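PDB 2P7S: amphinase-2 from Rana pipiens, which cleaves RNA as a secreted, cytotoxic endonuclease of the pancreatic ribonuclease family, acting on poly(U), poly(C), CpA and UpA. Local coordinates for residues 20-32 / 77-91. Numbering follows the deposited sequence. Where two conformers were deposited one is given.
With NAG (2-acetamido-2-deoxy-beta-D-glucopyranose), chain B.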
ATOM      1  N   SER A  20       1.097 -13.718  -1.484  1.00 25.31           N
ATOM      2  CA  SER A  20      -0.006 -13.898  -2.416  1.00 24.50           C
ATOM      3  C   SER A  20      -1.276 -13.454  -1.686  1.00 26.63           C
ATOM      4  O   SER A  20      -1.287 -13.350  -0.459  1.00 25.76           O
ATOM      5  CB  SER A  20      -0.138 -15.371  -2.807  1.00 24.67           C
ATOM      6  OG  SER A  20      -0.578 -16.152  -1.706  1.00 25.95           O
ATOM      7  N   VAL A  21      -2.337 -13.195  -2.444  1.00 29.82           N
ATOM      8  CA  VAL A  21      -3.620 -12.783  -1.881  1.00 32.04           C
ATOM      9  C   VAL A  21      -4.157 -13.852  -0.925  1.00 33.11           C
ATOM     10  O   VAL A  21      -4.740 -13.543   0.114  1.00 33.17           O
ATOM     11  CB  VAL A  21      -4.650 -12.561  -3.006  1.00 34.29           C
ATOM     12  CG1 VAL A  21      -6.022 -12.294  -2.425  1.00 35.19           C
ATOM     13  CG2 VAL A  21      -4.206 -11.403  -3.879  1.00 36.75           C
ATOM     14  N   ALA A  22      -3.942 -15.113  -1.279  1.00 33.82           N
ATOM     15  CA  ALA A  22      -4.412 -16.227  -0.463  1.00 34.33           C
ATOM     16  C   ALA A  22      -3.619 -16.417   0.828  1.00 35.15           C
ATOM     17  O   ALA A  22      -4.184 -16.764   1.866  1.00 34.94           O
ATOM     18  CB  ALA A  22      -4.376 -17.499  -1.283  1.00 36.69           C
ATOM     19  N   ASP A  23      -2.309 -16.199   0.768  1.00 32.79           N
ATOM     20  CA  ASP A  23      -1.472 -16.367   1.948  1.00 33.15           C
ATOM     21  C   ASP A  23      -1.464 -15.151   2.854  1.00 33.33           C
ATOM     22  O   ASP A  23      -1.004 -15.228   3.991  1.00 33.81           O
ATOM     23  CB  ASP A  23      -0.024 -16.680   1.555  1.00 33.97           C
ATOM     24  CG  ASP A  23       0.133 -18.060   0.966  1.00 34.46           C
ATOM     25  OD1 ASP A  23      -0.615 -18.966   1.392  1.00 34.86           O
ATOM     26  OD2 ASP A  23       1.010 -18.238   0.091  1.00 34.15           O
ATOM     27  N   PHE A  24      -1.961 -14.027   2.349  1.00 31.92           N
ATOM     28  CA  PHE A  24      -1.965 -12.816   3.148  1.00 29.58           C
ATOM     29  C   PHE A  24      -3.017 -12.899   4.240  1.00 27.69           C
ATOM     30  O   PHE A  24      -4.141 -13.346   4.007  1.00 27.73           O
ATOM     31  CB  PHE A  24      -2.235 -11.584   2.277  1.00 29.73           C
ATOM     32  CG  PHE A  24      -1.890 -10.290   2.955  1.00 27.00           C
ATOM     33  CD1 PHE A  24      -0.575  -9.834   2.983  1.00 28.55           C
ATOM     34  CD2 PHE A  24      -2.870  -9.557   3.619  1.00 27.02           C
ATOM     35  CE1 PHE A  24      -0.235  -8.660   3.667  1.00 26.13           C
ATOM     36  CE2 PHE A  24      -2.545  -8.391   4.305  1.00 23.99           C
ATOM     37  CZ  PHE A  24      -1.226  -7.940   4.330  1.00 25.99           C
ATOM     38  N   ASN A  25      -2.645 -12.456   5.435  1.00 26.94           N
ATOM     39  CA  ASN A  25      -3.559 -12.475   6.566  1.00 25.45           C
ATOM     40  C   ASN A  25      -3.498 -11.146   7.289  1.00 24.76           C
ATOM     41  O   ASN A  25      -2.496 -10.818   7.928  1.00 24.33           O
ATOM     42  CB  ASN A  25      -3.190 -13.600   7.540  1.00 27.05           C
ATOM     43  CG  ASN A  25      -4.225 -13.781   8.635  1.00 28.81           C
ATOM     44  OD1 ASN A  25      -4.786 -12.810   9.136  1.00 31.13           O
ATOM     45  ND2 ASN A  25      -4.469 -15.025   9.024  1.00 28.39           N
ATOM     46  N   CYS A  26      -4.573 -10.376   7.184  1.00 23.27           N
ATOM     47  CA  CYS A  26      -4.634  -9.081   7.843  1.00 22.76           C
ATOM     48  C   CYS A  26      -4.345  -9.160   9.342  1.00 24.01           C
ATOM     49  O   CYS A  26      -3.635  -8.317   9.890  1.00 23.27           O
ATOM     50  CB  CYS A  26      -6.012  -8.455   7.642  1.00 24.71           C
ATOM     51  SG  CYS A  26      -6.329  -7.817   5.963  1.00 24.55           S
ATOM     52  N   ASN A  27      -4.906 -10.161  10.009  1.00 22.97           N
ATOM     53  CA  ASN A  27      -4.703 -10.291  11.450  1.00 24.99           C
ATOM     54  C   ASN A  27      -3.245 -10.453  11.821  1.00 25.23           C
ATOM     55  O   ASN A  27      -2.827 -10.059  12.909  1.00 27.37           O
ATOM     56  CB  ASN A  27      -5.523 -11.458  11.994  1.00 26.52           C
ATOM     57  CG  ASN A  27      -6.984 -11.304  11.696  1.00 28.23           C
ATOM     58  OD1 ASN A  27      -7.506 -10.188  11.742  1.00 30.51           O
ATOM     59  ND2 ASN A  27      -7.656 -12.409  11.388  1.00 30.71           N
ATOM     60  N   ARG A  28      -2.470 -11.021  10.907  1.00 25.62           N
ATOM     61  CA  ARG A  28      -1.044 -11.226  11.126  1.00 26.24           C
ATOM     62  C   ARG A  28      -0.227  -9.968  10.824  1.00 26.66           C
ATOM     63  O   ARG A  28       0.473  -9.445  11.686  1.00 26.56           O
ATOM     64  CB  ARG A  28      -0.532 -12.364  10.235  1.00 26.21           C
ATOM     65  CG  ARG A  28       0.985 -12.548  10.272  1.00 29.13           C
ATOM     66  CD  ARG A  28       1.503 -13.318   9.056  1.00 29.34           C
ATOM     67  NE  ARG A  28       1.009 -14.695   8.990  1.00 33.08           N
ATOM     68  CZ  ARG A  28       0.439 -15.237   7.913  1.00 34.19           C
ATOM     69  NH1 ARG A  28       0.283 -14.523   6.807  1.00 34.60           N
ATOM     70  NH2 ARG A  28       0.033 -16.500   7.935  1.00 35.92           N
ATOM     71  N   THR A  29      -0.338  -9.483   9.592  1.00 26.52           N
ATOM     72  CA  THR A  29       0.438  -8.335   9.144  1.00 26.17           C
ATOM     73  C   THR A  29       0.075  -6.979   9.750  1.00 26.97           C
ATOM     74  O   THR A  29       0.966  -6.171  10.022  1.00 26.93           O
ATOM     75  CB  THR A  29       0.411  -8.256   7.608  1.00 27.71           C
ATOM     76  OG1 THR A  29       0.763  -9.540   7.075  1.00 26.72           O
ATOM     77  CG2 THR A  29       1.408  -7.223   7.107  1.00 27.73           C
ATOM     78  N   MET A  30      -1.214  -6.719   9.961  1.00 25.25           N
ATOM     79  CA  MET A  30      -1.617  -5.452  10.572  1.00 25.74           C
ATOM     80  C   MET A  30      -1.066  -5.381  11.999  1.00 26.77           C
ATOM     81  O   MET A  30      -0.977  -4.306  12.594  1.00 27.77           O
ATOM     82  CB  MET A  30      -3.147  -5.318  10.612  1.00 24.38           C
ATOM     83  CG  MET A  30      -3.814  -5.044   9.263  1.00 23.59           C
ATOM     84  SD  MET A  30      -3.220  -3.537   8.437  1.00 24.48           S
ATOM     85  CE  MET A  30      -4.057  -2.256   9.373  1.00 25.21           C
ATOM     86  N   ASN A  31      -0.700  -6.536  12.549  1.00 27.13           N
ATOM     87  CA  ASN A  31      -0.161  -6.585  13.906  1.00 29.16           C
ATOM     88  C   ASN A  31       1.298  -7.020  13.923  1.00 32.20           C
ATOM     89  O   ASN A  31       1.837  -7.400  14.966  1.00 32.77           O
ATOM     90  CB  ASN A  31      -1.000  -7.534  14.767  1.00 29.31           C
ATOM     91  CG  ASN A  31      -2.417  -7.045  14.944  1.00 29.30           C
ATOM     92  OD1 ASN A  31      -2.643  -5.969  15.497  1.00 30.05           O
ATOM     93  ND2 ASN A  31      -3.386  -7.824  14.463  1.00 28.57           N
ATOM     94  N   ASP A  32       1.932  -6.964  12.757  1.00 32.00           N
ATOM     95  CA  ASP A  32       3.329  -7.349  12.621  1.00 32.41           C
ATOM     96  C   ASP A  32       4.198  -6.094  12.648  1.00 34.56           C
ATOM     97  O   ASP A  32       4.183  -5.296  11.705  1.00 34.79           O
ATOM     98  CB  ASP A  32       3.530  -8.087  11.296  1.00 31.61           C
ATOM     99  CG  ASP A  32       4.904  -8.718  11.181  1.00 30.93           C
ATOM    100  OD1 ASP A  32       5.833  -8.253  11.875  1.00 29.42           O
ATOM    101  OD2 ASP A  32       5.050  -9.670  10.386  1.00 30.17           O
ATOM    102  N   THR A  77      -5.137  -5.803  -1.363  1.00 25.70           N
ATOM    103  CA  THR A  77      -5.806  -6.336  -0.185  1.00 24.33           C
ATOM    104  C   THR A  77      -5.993  -5.190   0.798  1.00 23.34           C
ATOM    105  O   THR A  77      -5.036  -4.515   1.177  1.00 19.52           O
ATOM    106  CB  THR A  77      -4.984  -7.433   0.501  1.00 24.08           C
ATOM    107  OG1 THR A  77      -4.960  -8.594  -0.330  1.00 23.88           O
ATOM    108  CG2 THR A  77      -5.590  -7.788   1.854  1.00 25.60           C
ATOM    109  N   THR A  78      -7.233  -4.957   1.200  1.00 23.23           N
ATOM    110  CA  THR A  78      -7.506  -3.895   2.146  1.00 21.80           C
ATOM    111  C   THR A  78      -7.939  -4.518   3.469  1.00 20.86           C
ATOM    112  O   THR A  78      -8.827  -5.364   3.497  1.00 22.11           O
ATOM    113  CB  THR A  78      -8.615  -2.950   1.605  1.00 22.66           C
ATOM    114  OG1 THR A  78      -8.121  -2.254   0.453  1.00 23.64           O
ATOM    115  CG2 THR A  78      -9.023  -1.937   2.662  1.00 23.65           C
ATOM    116  N   CYS A  79      -7.269  -4.125   4.549  1.00 20.23           N
ATOM    117  CA  CYS A  79      -7.588  -4.611   5.891  1.00 22.06           C
ATOM    118  C   CYS A  79      -8.352  -3.490   6.592  1.00 22.08           C
ATOM    119  O   CYS A  79      -7.857  -2.362   6.671  1.00 20.83           O
ATOM    120  CB  CYS A  79      -6.311  -4.894   6.672  1.00 22.19           C
ATOM    121  SG  CYS A  79      -5.214  -6.116   5.891  1.00 21.93           S
ATOM    122  N   LYS A  80      -9.535  -3.791   7.117  1.00 22.10           N
ATOM    123  CA  LYS A  80     -10.318  -2.748   7.772  1.00 22.73           C
ATOM    124  C   LYS A  80     -11.284  -3.266   8.837  1.00 23.85           C
ATOM    125  O   LYS A  80     -11.374  -4.474   9.094  1.00 21.74           O
ATOM    126  CB  LYS A  80     -11.121  -1.988   6.717  1.00 24.57           C
ATOM    127  CG  LYS A  80     -12.177  -2.846   6.033  1.00 24.86           C
ATOM    128  CD  LYS A  80     -12.953  -2.035   5.015  1.00 30.21           C
ATOM    129  CE  LYS A  80     -14.109  -2.828   4.439  1.00 33.75           C
ATOM    130  NZ  LYS A  80     -14.909  -1.997   3.498  1.00 37.87           N
ATOM    131  N   ASN A  81     -11.999  -2.325   9.448  1.00 23.79           N
ATOM    132  CA  ASN A  81     -13.001  -2.617  10.468  1.00 24.65           C
ATOM    133  C   ASN A  81     -12.529  -3.554  11.573  1.00 26.16           C
ATOM    134  O   ASN A  81     -13.175  -4.566  11.867  1.00 27.06           O
ATOM    135  CB  ASN A  81     -14.254  -3.191   9.805  1.00 25.03           C
ATOM    136  CG  ASN A  81     -14.797  -2.282   8.721  1.00 25.75           C
ATOM    137  OD1 ASN A  81     -14.385  -1.126   8.612  1.00 30.45           O
ATOM    138  ND2 ASN A  81     -15.722  -2.792   7.916  1.00 26.52           N
ATOM    139  N   PRO A  82     -11.402  -3.223  12.214  1.00 26.45           N
ATOM    140  CA  PRO A  82     -10.910  -4.094  13.280  1.00 26.30           C
ATOM    141  C   PRO A  82     -11.824  -4.133  14.504  1.00 29.02           C
ATOM    142  O   PRO A  82     -12.524  -3.166  14.815  1.00 28.29           O
ATOM    143  CB  PRO A  82      -9.549  -3.491  13.608  1.00 28.50           C
ATOM    144  CG  PRO A  82      -9.795  -2.016  13.391  1.00 28.57           C
ATOM    145  CD  PRO A  82     -10.559  -2.019  12.086  1.00 27.04           C
ATOM    146  N   ILE A  83     -11.811  -5.278  15.171  1.00 30.90           N
ATOM    147  CA  ILE A  83     -12.555  -5.514  16.400  1.00 32.02           C
ATOM    148  C   ILE A  83     -11.481  -6.202  17.233  1.00 32.19           C
ATOM    149  O   ILE A  83     -11.130  -7.349  16.958  1.00 32.45           O
ATOM    150  CB  ILE A  83     -13.725  -6.503  16.208  1.00 33.01           C
ATOM    151  CG1 ILE A  83     -14.697  -5.992  15.140  1.00 35.46           C
ATOM    152  CG2 ILE A  83     -14.449  -6.699  17.541  1.00 34.80           C
ATOM    153  CD1 ILE A  83     -15.440  -4.737  15.523  1.00 37.19           C
ATOM    154  N   ARG A  84     -10.941  -5.498  18.219  1.00 33.60           N
ATOM    155  CA  ARG A  84      -9.878  -6.057  19.051  1.00 36.59           C
ATOM    156  C   ARG A  84      -8.717  -6.529  18.173  1.00 35.92           C
ATOM    157  O   ARG A  84      -8.150  -7.601  18.378  1.00 35.72           O
ATOM    158  CB  ARG A  84     -10.417  -7.211  19.903  1.00 39.16           C
ATOM    159  CG  ARG A  84     -11.246  -6.739  21.092  1.00 43.83           C
ATOM    160  CD  ARG A  84     -11.755  -7.907  21.917  1.00 47.02           C
ATOM    161  NE  ARG A  84     -12.738  -8.700  21.185  1.00 50.00           N
ATOM    162  CZ  ARG A  84     -13.966  -8.285  20.890  1.00 50.96           C
ATOM    163  NH1 ARG A  84     -14.370  -7.076  21.268  1.00 49.60           N
ATOM    164  NH2 ARG A  84     -14.791  -9.077  20.216  1.00 50.42           N
ATOM    165  N   CYS A  85      -8.386  -5.701  17.185  1.00 36.17           N
ATOM    166  CA  CYS A  85      -7.297  -5.943  16.238  1.00 33.25           C
ATOM    167  C   CYS A  85      -7.448  -7.124  15.282  1.00 31.71           C
ATOM    168  O   CYS A  85      -6.459  -7.644  14.770  1.00 30.41           O
ATOM    169  CB  CYS A  85      -5.967  -6.040  16.987  1.00 36.35           C
ATOM    170  SG  CYS A  85      -5.695  -4.631  18.112  1.00 38.46           S
ATOM    171  N   LYS A  86      -8.686  -7.546  15.048  1.00 29.52           N
ATOM    172  CA  LYS A  86      -8.988  -8.623  14.106  1.00 30.06           C
ATOM    173  C   LYS A  86      -9.769  -7.907  13.002  1.00 29.54           C
ATOM    174  O   LYS A  86     -10.718  -7.168  13.279  1.00 28.85           O
ATOM    175  CB  LYS A  86      -9.827  -9.711  14.776  1.00 32.99           C
ATOM    176  CG  LYS A  86      -9.069 -10.507  15.838  1.00 37.01           C
ATOM    177  CD  LYS A  86      -7.994 -11.381  15.203  1.00 41.38           C
ATOM    178  CE  LYS A  86      -7.356 -12.319  16.219  1.00 44.43           C
ATOM    179  NZ  LYS A  86      -6.544 -11.597  17.243  1.00 48.86           N
ATOM    180  N   TYR A  87      -9.379  -8.139  11.754  1.00 28.26           N
ATOM    181  CA  TYR A  87      -9.967  -7.426  10.621  1.00 25.94           C
ATOM    182  C   TYR A  87     -10.842  -8.128   9.597  1.00 26.83           C
ATOM    183  O   TYR A  87     -10.848  -9.351   9.481  1.00 27.94           O
ATOM    184  CB  TYR A  87      -8.848  -6.774   9.810  1.00 27.00           C
ATOM    185  CG  TYR A  87      -7.912  -5.870  10.569  1.00 24.20           C
ATOM    186  CD1 TYR A  87      -7.027  -6.377  11.522  1.00 25.64           C
ATOM    187  CD2 TYR A  87      -7.893  -4.500  10.310  1.00 23.33           C
ATOM    188  CE1 TYR A  87      -6.143  -5.531  12.199  1.00 25.29           C
ATOM    189  CE2 TYR A  87      -7.023  -3.655  10.974  1.00 24.29           C
ATOM    190  CZ  TYR A  87      -6.151  -4.169  11.914  1.00 23.98           C
ATOM    191  OH  TYR A  87      -5.292  -3.313  12.556  1.00 26.93           O
ATOM    192  N   SER A  88     -11.557  -7.299   8.831  1.00 23.75           N
ATOM    193  CA  SER A  88     -12.360  -7.749   7.709  1.00 24.65           C
ATOM    194  C   SER A  88     -11.341  -7.588   6.578  1.00 27.35           C
ATOM    195  O   SER A  88     -10.543  -6.644   6.587  1.00 26.31           O
ATOM    196  CB  SER A  88     -13.559  -6.828   7.461  1.00 27.32           C
ATOM    197  OG  SER A  88     -14.585  -7.080   8.405  1.00 28.93           O
ATOM    198  N   GLN A  89     -11.364  -8.502   5.618  1.00 26.57           N
ATOM    199  CA  GLN A  89     -10.405  -8.489   4.521  1.00 30.24           C
ATOM    200  C   GLN A  89     -11.107  -8.529   3.173  1.00 31.90           C
ATOM    201  O   GLN A  89     -12.032  -9.321   2.967  1.00 30.65           O
ATOM    202  CB  GLN A  89      -9.483  -9.708   4.663  1.00 30.85           C
ATOM    203  CG  GLN A  89      -8.424  -9.886   3.591  1.00 33.42           C
ATOM    204  CD  GLN A  89      -7.413 -10.974   3.957  1.00 33.72           C
ATOM    205  OE1 GLN A  89      -7.169 -11.235   5.135  1.00 30.93           O
ATOM    206  NE2 GLN A  89      -6.804 -11.588   2.947  1.00 31.81           N
ATOM    207  N   SER A  90     -10.663  -7.674   2.259  1.00 29.93           N
ATOM    208  CA  SER A  90     -11.238  -7.633   0.923  1.00 31.19           C
ATOM    209  C   SER A  90     -10.112  -7.477  -0.088  1.00 30.26           C
ATOM    210  O   SER A  90      -9.114  -6.813   0.175  1.00 30.81           O
ATOM    211  CB  SER A  90     -12.221  -6.467   0.789  1.00 29.99           C
ATOM    212  OG  SER A  90     -11.543  -5.233   0.740  1.00 35.39           O
ATOM    213  N   ASN A  91     -10.278  -8.106  -1.239  1.00 30.79           N
ATOM    214  CA  ASN A  91      -9.283  -8.043  -2.296  0.50 31.24           C
ATOM    215  C   ASN A  91      -9.925  -7.596  -3.595  1.00 32.88           C
ATOM    216  O   ASN A  91     -10.993  -8.086  -3.972  1.00 29.40           O
ATOM    217  CB  ASN A  91      -8.642  -9.411  -2.505  0.50 33.36           C
ATOM    218  CG  ASN A  91      -8.000  -9.545  -3.868  0.50 33.43           C
ATOM    219  OD1 ASN A  91      -7.037  -8.849  -4.188  0.50 35.09           O
ATOM    220  ND2 ASN A  91      -8.537 -10.439  -4.684  0.50 33.15           N
TER
HETATM  221  C1  NAG B   1      -9.024 -12.316  10.914  1.00 32.30           C
HETATM  222  C2  NAG B   1      -9.353 -13.529  10.034  1.00 33.20           C
HETATM  223  C3  NAG B   1     -10.807 -13.441   9.563  1.00 34.81           C
HETATM  224  C4  NAG B   1     -11.719 -13.343  10.785  1.00 34.33           C
HETATM  225  C5  NAG B   1     -11.320 -12.104  11.598  1.00 33.55           C
HETATM  226  C6  NAG B   1     -12.166 -11.900  12.849  1.00 33.30           C
HETATM  227  C7  NAG B   1      -7.997 -14.725   8.439  1.00 34.95           C
HETATM  228  C8  NAG B   1      -7.094 -14.674   7.217  1.00 37.98           C
HETATM  229  N2  NAG B   1      -8.461 -13.565   8.891  1.00 36.29           N
HETATM  230  O3  NAG B   1     -11.141 -14.586   8.793  1.00 33.89           O
HETATM  231  O4  NAG B   1     -13.093 -13.248  10.364  1.00 38.85           O
HETATM  232  O5  NAG B   1      -9.942 -12.220  12.020  1.00 31.87           O
HETATM  233  O6  NAG B   1     -12.021 -12.986  13.751  1.00 35.93           O
HETATM  234  O7  NAG B   1      -8.270 -15.808   8.958  1.00 37.48           O
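C26 and C79 are joined through their sulfurs, SG to SG 2.0 Å with a chi3 of -84°, and this disulfide of the pancreatic ribonuclease fold pins helix 26-29 onto the antiparallel hairpin of strands 74-83 and 86-101. Beside the cross-link, C79 SG lies 3.8 Å from F24 CE2; at 86° off the ring normal it is a sulfur-aromatic contact at the ring edge. T77 CG2 approaches the same ring obliquely. M30 CG packs against C79 CB and lies over one face of the Y87 ring, 3.8 Å from the centroid, a CH-pi contact. P82 CB covers the opposite face, so the ring is clamped between two aliphatic groups. Bends at chi2 and chi3 of M30 carry CE back to Y87 CE2 and OH; the hydroxyl itself is hydrogen-bonded to K42 O.

Outward, Q89 reaches the loop before the helix: CG anti to the backbone N (chi1 179°) and an extended chain beyond it carry the amide to two weak bonds, NE2 to F24 O, and OE1 from C26 N. The N27 side chain does double duty. ND2 carries the N-linked glycan, while OD1 receives Y87 N at 2.8 Å, nearly in line with its C=O, which should restrict rotation of the amide bearing the sugar. Past helix 26-29, N31 ND2 bridges N27 O (2.8 Å) and C85 O, both close to its amide plane. A leucine here, lacking the amide N-H groups, would probably leave both N27 O and C85 O without this partner and weaken the tie to the I83-K86 turn, where C85 is also disulfide-bonded to C41. The C85 bond spans 3.1 Å from N31 ND2 to C85 O, with the donor lying in the carbonyl plane.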